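Local coordinates for MsStt7d protein (Micromonas, PDB 4IX3) that probably acts as an ATP-dependent protein kinase, the crystallised part being the catalytic domain of a homolog of the Stt7 state transition kinase, at residues K78-A82 with K185-L189. Residues are numbered along the deposited sequence; the frame is centred on the assembly and turned at random.
Sequences KGTCA and KLIDL. With MG (magnesium ion), chain E.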
ATOM      1  N   LYS B  78      17.022  16.526  15.163  1.00 15.58           N
ATOM      2  CA  LYS B  78      17.587  15.271  15.705  1.00 15.46           C
ATOM      3  C   LYS B  78      16.835  14.837  16.956  1.00 14.48           C
ATOM      4  O   LYS B  78      16.528  15.688  17.802  1.00 16.84           O
ATOM      5  CB  LYS B  78      19.062  15.448  16.063  1.00 18.26           C
ATOM      6  CG  LYS B  78      19.966  15.461  14.837  1.00 21.85           C
ATOM      7  CD  LYS B  78      21.414  15.283  15.280  1.00 27.83           C
ATOM      8  CE  LYS B  78      22.323  15.015  14.085  1.00 40.58           C
ATOM      9  NZ  LYS B  78      22.301  16.216  13.210  1.00 38.77           N
ATOM     10  N   GLY B  79      16.567  13.539  17.072  1.00 14.07           N
ATOM     11  CA  GLY B  79      15.897  12.942  18.219  1.00 15.01           C
ATOM     12  C   GLY B  79      14.390  12.968  18.131  1.00 11.38           C
ATOM     13  O   GLY B  79      13.764  12.282  18.965  1.00 14.80           O
ATOM     14  N   THR B  80      13.808  13.673  17.154  1.00 11.89           N
ATOM     15  CA  THR B  80      12.342  13.614  17.004  1.00 10.27           C
ATOM     16  C   THR B  80      11.895  12.268  16.438  1.00 10.86           C
ATOM     17  O   THR B  80      10.811  11.788  16.807  1.00 11.66           O
ATOM     18  CB  THR B  80      11.790  14.749  16.144  1.00 11.56           C
ATOM     19  OG1 THR B  80      12.354  14.705  14.831  1.00 12.46           O
ATOM     20  CG2 THR B  80      12.034  16.114  16.802  1.00 13.21           C
ATOM     21  N   CYS B  81      12.692  11.737  15.504  1.00 11.25           N
ATOM     22  CA  CYS B  81      12.325  10.532  14.761  1.00 10.48           C
ATOM     23  C   CYS B  81      13.407   9.472  14.863  1.00 10.65           C
ATOM     24  O   CYS B  81      14.546   9.796  15.287  1.00 12.45           O
ATOM     25  CB  CYS B  81      12.130  10.929  13.307  1.00 12.13           C
ATOM     26  SG  CYS B  81      10.843  12.135  12.975  1.00 11.81           S
ATOM     27  N   ALA B  82      13.141   8.233  14.462  1.00  9.76           N
ATOM     28  CA  ALA B  82      14.180   7.221  14.402  1.00 11.09           C
ATOM     29  C   ALA B  82      15.413   7.743  13.647  1.00 10.89           C
ATOM     30  O   ALA B  82      15.308   8.400  12.579  1.00 11.61           O
ATOM     31  CB  ALA B  82      13.685   5.979  13.699  1.00 12.62           C
ATOM     32  N   LYS B 185       9.963   8.310  20.128  1.00 10.09           N
ATOM     33  CA  LYS B 185      10.402   8.790  18.810  1.00  9.77           C
ATOM     34  C   LYS B 185       9.351   8.426  17.745  1.00  7.87           C
ATOM     35  O   LYS B 185       8.761   7.342  17.805  1.00 10.38           O
ATOM     36  CB  LYS B 185      11.766   8.203  18.426  1.00 10.41           C
ATOM     37  CG  LYS B 185      12.930   8.660  19.356  1.00 12.25           C
ATOM     38  CD  LYS B 185      14.245   8.071  18.915  1.00 13.09           C
ATOM     39  CE  LYS B 185      15.372   8.559  19.820  1.00 15.06           C
ATOM     40  NZ  LYS B 185      16.686   8.014  19.338  1.00 16.31           N
ATOM     41  N   LEU B 186       9.177   9.321  16.797  1.00  9.19           N
ATOM     42  CA  LEU B 186       8.332   9.048  15.604  1.00  9.79           C
ATOM     43  C   LEU B 186       9.096   8.161  14.627  1.00  9.40           C
ATOM     44  O   LEU B 186      10.310   8.307  14.472  1.00 11.64           O
ATOM     45  CB  LEU B 186       7.949  10.355  14.931  1.00 10.36           C
ATOM     46  CG  LEU B 186       6.841  11.107  15.724  1.00 10.77           C
ATOM     47  CD1 LEU B 186       6.889  12.586  15.417  1.00 13.28           C
ATOM     48  CD2 LEU B 186       5.456  10.588  15.401  1.00 11.98           C
ATOM     49  N   ILE B 187       8.372   7.328  13.902  1.00 10.43           N
ATOM     50  CA  ILE B 187       8.910   6.734  12.699  1.00  9.47           C
ATOM     51  C   ILE B 187       8.031   7.166  11.527  1.00  9.79           C
ATOM     52  O   ILE B 187       6.946   7.748  11.706  1.00 11.26           O
ATOM     53  CB  ILE B 187       8.955   5.210  12.744  1.00 11.44           C
ATOM     54  CG1 ILE B 187       7.566   4.605  12.972  1.00 12.80           C
ATOM     55  CG2 ILE B 187       9.932   4.752  13.834  1.00 17.45           C
ATOM     56  CD1 ILE B 187       7.468   3.148  12.510  1.00 18.77           C
ATOM     57  N   ASP B 188       8.493   6.832  10.313  1.00 11.27           N
ATOM     58  CA  ASP B 188       7.669   6.811   9.107  1.00 11.48           C
ATOM     59  C   ASP B 188       7.342   8.220   8.595  1.00 11.67           C
ATOM     60  O   ASP B 188       6.211   8.741   8.769  1.00 11.85           O
ATOM     61  CB  ASP B 188       6.403   5.973   9.288  1.00 12.17           C
ATOM     62  CG  ASP B 188       5.542   6.031   8.042  1.00 15.93           C
ATOM     63  OD1 ASP B 188       6.102   6.243   6.921  1.00 14.42           O
ATOM     64  OD2 ASP B 188       4.266   5.957   8.221  1.00 16.01           O
ATOM     65  N   LEU B 189       8.321   8.831   7.928  1.00 10.89           N
ATOM     66  CA  LEU B 189       8.132  10.080   7.244  1.00 11.09           C
ATOM     67  C   LEU B 189       7.726   9.838   5.779  1.00 11.42           C
ATOM     68  O   LEU B 189       7.816  10.735   4.934  1.00 12.03           O
ATOM     69  CB  LEU B 189       9.422  10.915   7.300  1.00 11.25           C
ATOM     70  CG  LEU B 189       9.791  11.409   8.694  1.00 11.36           C
ATOM     71  CD1 LEU B 189      11.267  11.740   8.805  1.00 13.97           C
ATOM     72  CD2 LEU B 189       8.901  12.530   9.218  1.00 14.88           C
TER
HETATM   73 MG    MG E 601       2.584   5.728   7.040  1.00 18.83          MG
HETATM   74  O   HOH W   1      16.863   9.682  16.854  1.00 20.12           O
HETATM   75  O   HOH W   2       2.910   7.583   6.179  1.00 21.20           O
HETATM   76  O   HOH W   3       3.989   4.948   5.632  1.00 24.32           O
HETATM   77  O   HOH W   4       2.425   3.878   7.809  1.00 21.73           O
HETATM   78  O   HOH W   5       1.067   5.415   5.772  1.00 21.12           O
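C81 pairs with L186 in a single isolated bridge whose hydrogen bonds follow the parallel pattern: L186 N donates to T80 O at 3.0 Å, almost straight (168°) and onto a lone pair in the carbonyl plane, while A82 N reaches L186 O at 2.8 Å, end-on to that carbonyl. The same L186 oxygen also receives a CA-H...O contact from C81 CA, so two neighbouring residues converge on one acceptor. Although the side chain of C81 sets off away from the other backbone, its chi1 of -61° turns the sulphur beside its own N, where SG rests on L186 CB (3.9 Å) and, more loosely, on L189 CD1 (4.2 Å). Farther along, A82 CB meets the CG2 branch of I187. K185 shows how an aliphatic stem can serve as packing surface: its chain, extended beyond CG, runs alongside the loop, placing CG 3.7 Å from G79 O and CD near C81 O. At its end, NZ forms salt bridges with E114 and D180, and donates to a water that in turn donates to C81 O at 2.8 Å; the charge is probably balanced by the two carboxylates, while the loop carbonyl gains a bridge to it. T80 faces the other way, onto helix 141-161, with OG1 bonded to A77 O. D188, beyond the bridge, binds magnesium through OD2 (2.1 Å) with four waters and D168 completing the shell, and its OD1 accepts from G190 N. L189, which also touches N70 of helix 59-76 and H166, takes the place of the phenylalanine of the DFG motif and so probably belongs to the regulatory spine. Such tethering of the loop after the αC helix to the strand leading into the magnesium-binding Asp-Leu-Gly (DFG-type) motif is characteristic of the protein kinase fold.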